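Enoyl-CoA hydratase (Geobacillus kaustophilus, PDB 2PPY) probably catalyses the reversible addition of water to the double bond of trans-2-enoyl-CoA thioesters, a step of fatty acid beta-oxidation. Local coordinates at residues A[130-135]-A[173-178]; A[155-160]-A[181-186]. All coordinates share one frame; numbering follows the deposited sequence.

Contact 1 (A[130-135]-A[173-178])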
loop_
_atom_site.group_PDB
_atom_site.type_symbol
_atom_site.label_atom_id
_atom_site.label_comp_id
_atom_site.label_asym_id
_atom_site.label_seq_id
_atom_site.Cartn_x
_atom_site.Cartn_y
_atom_site.Cartn_z
ATOM N N ASP A 130 -19.817 6.431 31.812
ATOM C CA ASP A 130 -18.742 6.406 32.803
ATOM C C ASP A 130 -18.796 5.266 33.816
ATOM O O ASP A 130 -17.910 5.138 34.654
ATOM C CB ASP A 130 -18.610 7.764 33.520
ATOM C CG ASP A 130 -19.868 8.183 34.264
ATOM O OD1 ASP A 130 -19.859 9.305 34.809
ATOM O OD2 ASP A 130 -20.853 7.418 34.313
ATOM N N GLU A 131 -19.825 4.430 33.721
ATOM C CA GLU A 131 -19.963 3.279 34.609
ATOM C C GLU A 131 -20.330 2.059 33.763
ATOM O O GLU A 131 -20.851 1.066 34.274
ATOM C CB GLU A 131 -21.056 3.529 35.656
ATOM C CG GLU A 131 -20.805 4.727 36.562
ATOM C CD GLU A 131 -21.830 4.837 37.683
ATOM O OE1 GLU A 131 -21.872 3.931 38.544
ATOM O OE2 GLU A 131 -22.595 5.826 37.707
ATOM N N ALA A 132 -20.042 2.145 32.465
ATOM C CA ALA A 132 -20.348 1.081 31.510
ATOM C C ALA A 132 -19.674 -0.256 31.794
ATOM O O ALA A 132 -20.112 -1.289 31.295
ATOM C CB ALA A 132 -20.001 1.541 30.092
ATOM N N GLY A 133 -18.603 -0.246 32.577
ATOM C CA GLY A 133 -17.936 -1.498 32.891
ATOM C C GLY A 133 -16.578 -1.722 32.260
ATOM O O GLY A 133 -15.712 -0.845 32.299
ATOM N N LYS A 134 -16.402 -2.903 31.671
ATOM C CA LYS A 134 -15.139 -3.306 31.044
ATOM C C LYS A 134 -15.153 -3.246 29.523
ATOM O O LYS A 134 -16.172 -3.506 28.881
ATOM C CB LYS A 134 -14.785 -4.744 31.433
ATOM C CG LYS A 134 -14.836 -5.078 32.913
ATOM C CD LYS A 134 -14.602 -6.576 33.098
ATOM C CE LYS A 134 -14.665 -7.002 34.554
ATOM N NZ LYS A 134 -14.434 -8.470 34.702
ATOM N N ILE A 135 -14.002 -2.922 28.949
ATOM C CA ILE A 135 -13.865 -2.870 27.501
ATOM C C ILE A 135 -12.491 -3.438 27.147
ATOM O O ILE A 135 -11.476 -3.034 27.717
ATOM C CB ILE A 135 -14.034 -1.416 26.970
ATOM C CG1 ILE A 135 -13.851 -1.387 25.451
ATOM C CG2 ILE A 135 -13.057 -0.483 27.670
ATOM C CD1 ILE A 135 -14.325 -0.098 24.814
ATOM N N ILE A 173 -10.036 -2.772 30.197
ATOM C CA ILE A 173 -9.811 -1.496 30.856
ATOM C C ILE A 173 -11.129 -0.785 31.153
ATOM O O ILE A 173 -12.200 -1.295 30.838
ATOM C CB ILE A 173 -8.914 -0.585 29.988
ATOM C CG1 ILE A 173 -9.563 -0.355 28.622
ATOM C CG2 ILE A 173 -7.544 -1.225 29.818
ATOM C CD1 ILE A 173 -8.772 0.576 27.717
ATOM N N THR A 174 -11.041 0.396 31.752
ATOM C CA THR A 174 -12.223 1.178 32.097
ATOM C C THR A 174 -12.578 2.147 30.978
ATOM O O THR A 174 -11.783 2.374 30.065
ATOM C CB THR A 174 -11.986 2.016 33.375
ATOM O OG1 THR A 174 -10.935 2.962 33.137
ATOM C CG2 THR A 174 -11.598 1.117 34.548
ATOM N N PRO A 175 -13.789 2.728 31.035
ATOM C CA PRO A 175 -14.236 3.686 30.019
ATOM C C PRO A 175 -13.270 4.864 29.964
ATOM O O PRO A 175 -12.906 5.331 28.883
ATOM C CB PRO A 175 -15.617 4.102 30.522
ATOM C CG PRO A 175 -16.103 2.871 31.219
ATOM C CD PRO A 175 -14.875 2.422 31.983
ATOM N N GLN A 176 -12.861 5.335 31.143
ATOM C CA GLN A 176 -11.931 6.453 31.254
ATOM C C GLN A 176 -10.607 6.135 30.565
ATOM O O GLN A 176 -10.110 6.932 29.770
ATOM C CB GLN A 176 -11.660 6.793 32.726
ATOM C CG GLN A 176 -12.839 7.390 33.500
ATOM C CD GLN A 176 -13.967 6.398 33.744
ATOM O OE1 GLN A 176 -13.728 5.211 33.967
ATOM N NE2 GLN A 176 -15.202 6.888 33.727
ATOM N N GLU A 177 -10.036 4.975 30.876
ATOM C CA GLU A 177 -8.769 4.569 30.273
ATOM C C GLU A 177 -8.954 4.440 28.767
ATOM O O GLU A 177 -8.062 4.783 27.985
ATOM C CB GLU A 177 -8.299 3.241 30.869
ATOM C CG GLU A 177 -8.121 3.290 32.391
ATOM C CD GLU A 177 -7.775 1.941 33.003
ATOM O OE1 GLU A 177 -8.413 0.935 32.632
ATOM O OE2 GLU A 177 -6.873 1.891 33.867
ATOM N N ALA A 178 -10.122 3.953 28.362
ATOM C CA ALA A 178 -10.424 3.796 26.949
ATOM C C ALA A 178 -10.394 5.162 26.273
ATOM O O ALA A 178 -9.882 5.312 25.164
ATOM C CB ALA A 178 -11.797 3.150 26.776
HETATM O O HOH W 1 -15.205 3.478 35.342
#
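I135 and I173 face each other as a single antiparallel, hydrogen-bonded bridge, I173 N to I135 O at 2.9 Å and almost straight at N-H (174°), I135 N to I173 O longer at 3.1 Å and more bent. Their side chains cross at a slant: I135 CG2 lies 3.6 Å from I173 CG1, and A178 CB meets I135 CG2 at 3.9 Å. I173 brings CG1 there by setting it between its own N and carbonyl carbon (chi1 58°), close over I135 O. Further along, the ring of P175 turns its CD and CG edge to the loop; P175 CD sits 3.4 Å from G133 O, and CG reaches the methyl of A132. At the far end Q176, bent at chi2 (69°), swings its amide back beside D130. Q176 NE2 gives D130 O a weak but nearly straight bond of 3.4 Å, while a water joins that oxygen to Q176 OE1, so both ends of the amide are engaged. The D130 carboxylate leads away, its OD2 taken by Q190 N. T174 and E177 close a capping box: E177 N donates to T174 OG1, and T174 N to E177 OE1, met on the anti side of the carboxylate at 2.8 Å. The arrangement is a capped helix start, that of helix 175-181, joined by one beta bridge to I135, where the loop after strand 125-129 runs into strand 135-136, in a crotonase fold.

Contact 2 (A[155-160]-A[181-186])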
loop_
_atom_site.group_PDB
_atom_site.type_symbol
_atom_site.label_atom_id
_atom_site.label_comp_id
_atom_site.label_asym_id
_atom_site.label_seq_id
_atom_site.Cartn_x
_atom_site.Cartn_y
_atom_site.Cartn_z
ATOM N N ALA A 155 -5.346 -2.109 16.557
ATOM C CA ALA A 155 -4.000 -1.627 16.278
ATOM C C ALA A 155 -4.027 -0.310 15.516
ATOM O O ALA A 155 -3.257 0.599 15.817
ATOM C CB ALA A 155 -3.215 -2.677 15.485
ATOM N N ARG A 156 -4.913 -0.211 14.534
ATOM C CA ARG A 156 -5.030 0.998 13.731
ATOM C C ARG A 156 -5.645 2.146 14.522
ATOM O O ARG A 156 -5.312 3.308 14.300
ATOM C CB ARG A 156 -5.864 0.721 12.470
ATOM C CG ARG A 156 -5.137 -0.154 11.435
ATOM C CD ARG A 156 -6.070 -0.673 10.340
ATOM N NE ARG A 156 -5.344 -1.397 9.295
ATOM C CZ ARG A 156 -4.704 -2.551 9.472
ATOM N NH1 ARG A 156 -4.696 -3.137 10.661
ATOM N NH2 ARG A 156 -4.059 -3.119 8.461
ATOM N N LEU A 157 -6.531 1.825 15.456
ATOM C CA LEU A 157 -7.175 2.866 16.247
ATOM C C LEU A 157 -6.306 3.412 17.378
ATOM O O LEU A 157 -6.127 4.626 17.482
ATOM C CB LEU A 157 -8.501 2.360 16.830
ATOM C CG LEU A 157 -9.322 3.387 17.624
ATOM C CD1 LEU A 157 -9.753 4.528 16.709
ATOM C CD2 LEU A 157 -10.544 2.713 18.236
ATOM N N ILE A 158 -5.749 2.533 18.209
ATOM C CA ILE A 158 -4.939 2.995 19.340
ATOM C C ILE A 158 -3.424 2.827 19.227
ATOM O O ILE A 158 -2.691 3.243 20.130
ATOM C CB ILE A 158 -5.382 2.312 20.665
ATOM C CG1 ILE A 158 -5.098 0.808 20.610
ATOM C CG2 ILE A 158 -6.856 2.556 20.914
ATOM C CD1 ILE A 158 -5.323 0.101 21.940
ATOM N N GLY A 159 -2.953 2.223 18.140
ATOM C CA GLY A 159 -1.523 2.004 17.980
ATOM C C GLY A 159 -1.212 0.519 18.072
ATOM O O GLY A 159 -1.747 -0.179 18.939
ATOM N N TYR A 160 -0.333 0.032 17.198
ATOM C CA TYR A 160 -0.005 -1.390 17.173
ATOM C C TYR A 160 0.598 -1.997 18.442
ATOM O O TYR A 160 0.210 -3.091 18.847
ATOM C CB TYR A 160 0.880 -1.704 15.954
ATOM C CG TYR A 160 2.207 -0.960 15.876
ATOM C CD1 TYR A 160 3.334 -1.424 16.555
ATOM C CD2 TYR A 160 2.345 0.180 15.075
ATOM C CE1 TYR A 160 4.568 -0.777 16.433
ATOM C CE2 TYR A 160 3.576 0.834 14.951
ATOM C CZ TYR A 160 4.684 0.349 15.629
ATOM O OH TYR A 160 5.912 0.974 15.487
ATOM N N ILE A 181 -6.731 6.516 25.654
ATOM C CA ILE A 181 -5.936 5.910 24.587
ATOM C C ILE A 181 -6.622 6.019 23.224
ATOM O O ILE A 181 -6.102 5.534 22.216
ATOM C CB ILE A 181 -5.610 4.429 24.867
ATOM C CG1 ILE A 181 -6.892 3.594 24.875
ATOM C CG2 ILE A 181 -4.866 4.306 26.186
ATOM C CD1 ILE A 181 -6.634 2.092 24.994
ATOM N N GLY A 182 -7.786 6.661 23.197
ATOM C CA GLY A 182 -8.509 6.831 21.948
ATOM C C GLY A 182 -9.384 5.661 21.536
ATOM O O GLY A 182 -9.811 5.587 20.385
ATOM N N LEU A 183 -9.662 4.751 22.465
ATOM C CA LEU A 183 -10.502 3.591 22.164
ATOM C C LEU A 183 -11.962 4.015 21.969
ATOM O O LEU A 183 -12.696 3.399 21.198
ATOM C CB LEU A 183 -10.415 2.562 23.291
ATOM C CG LEU A 183 -10.395 1.081 22.894
ATOM C CD1 LEU A 183 -10.869 0.256 24.078
ATOM C CD2 LEU A 183 -11.277 0.815 21.693
ATOM N N VAL A 184 -12.385 5.047 22.696
ATOM C CA VAL A 184 -13.743 5.582 22.564
ATOM C C VAL A 184 -13.566 7.063 22.289
ATOM O O VAL A 184 -12.511 7.619 22.604
ATOM C CB VAL A 184 -14.593 5.396 23.859
ATOM C CG1 VAL A 184 -14.716 3.915 24.184
ATOM C CG2 VAL A 184 -13.971 6.163 25.033
ATOM N N ASN A 185 -14.578 7.699 21.701
ATOM C CA ASN A 185 -14.510 9.130 21.387
ATOM C C ASN A 185 -15.120 10.024 22.461
ATOM O O ASN A 185 -14.806 11.212 22.538
ATOM C CB ASN A 185 -15.221 9.424 20.066
ATOM C CG ASN A 185 -14.736 8.544 18.940
ATOM O OD1 ASN A 185 -15.130 7.382 18.830
ATOM N ND2 ASN A 185 -13.864 9.090 18.098
ATOM N N ARG A 186 -16.001 9.457 23.274
ATOM C CA ARG A 186 -16.662 10.213 24.332
ATOM C C ARG A 186 -17.012 9.321 25.506
ATOM O O ARG A 186 -17.301 8.139 25.337
ATOM C CB ARG A 186 -17.974 10.820 23.826
ATOM C CG ARG A 186 -17.861 11.794 22.682
ATOM C CD ARG A 186 -17.689 13.213 23.172
ATOM N NE ARG A 186 -17.885 14.158 22.078
ATOM C CZ ARG A 186 -17.096 14.239 21.012
ATOM N NH1 ARG A 186 -16.045 13.433 20.897
ATOM N NH2 ARG A 186 -17.365 15.113 20.056
HETATM O O HOH W 2 -3.492 5.167 21.819
#
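Two neighbouring side chains at the end of helix 150-158, L157 and I158, push into the turn that follows helix 175-181. I158 is the deeper bump: I158 CG2 settles into the bend of the I181-L183 backbone, 3.3 Å from I181 O and 3.9 Å from L183 N, with L183 CB beyond. The other branch runs out to I158 CD1, which meets I181 CD1 at 3.9 Å, the two isoleucine chains passing at a slant. In I158 CG1 sits between the backbone N and the carbonyl carbon (chi1 66°), which turns CG2 anti to that carbon and aims it into the bend. L157 fills the next hollow. With CG opposite the backbone N of L157 (chi1 -177°), G182 O rests against the isobutyl fork, 3.6 Å from L157 CG and almost as near to both methyls. L157 CD2 also touches L183 O and, at 4.0 Å, L183 CD2. The bend is the Schellman turn at G182 (phi 84°), which ends helix 175-181. At these backbone angles a CB on G182 would press on the carbonyl of I181; across the gap it would meet nothing closely. The polar link is by water, which donates to I158 O and I181 O, each at 2.7 Å, and so bridges the two helix ends at the side of the apolar patch. M166 of helix 160-169 touches both isoleucines, and L117 and L121 of helix 115-121 pack on L183, L121 reaching L157 as well. Y160 of a neighbouring subunit also lies on L157. Past the turn the chain comes alongside strand 125-129, where N185 pairs with R126, and enters 186-188, the outermost strand on that side of the main sheet within this chain.

Helix 175-181 joins the two contacts, its start lying in contact 1 and its end in contact 2, whose centres are 13 Å apart. The four segments alternate along the chain, so the contacts cross in sequence. A178 O of contact 1 probably accepts a hydrogen bond from L183 N of contact 2, at 2.8 Å. Apolar atoms continue from one to the other: I135 CD1 reaches L183 CD1 at 3.6 Å, and I173 CD1 lies 3.8 Å from I181 CD1. Strand 125-129 borders both, through M128 in contact 1 and R126 in contact 2. A PEG molecule, probably from crystallisation, has its nearest atom about 4 Å from G182; contact 2 alone meets other subunits.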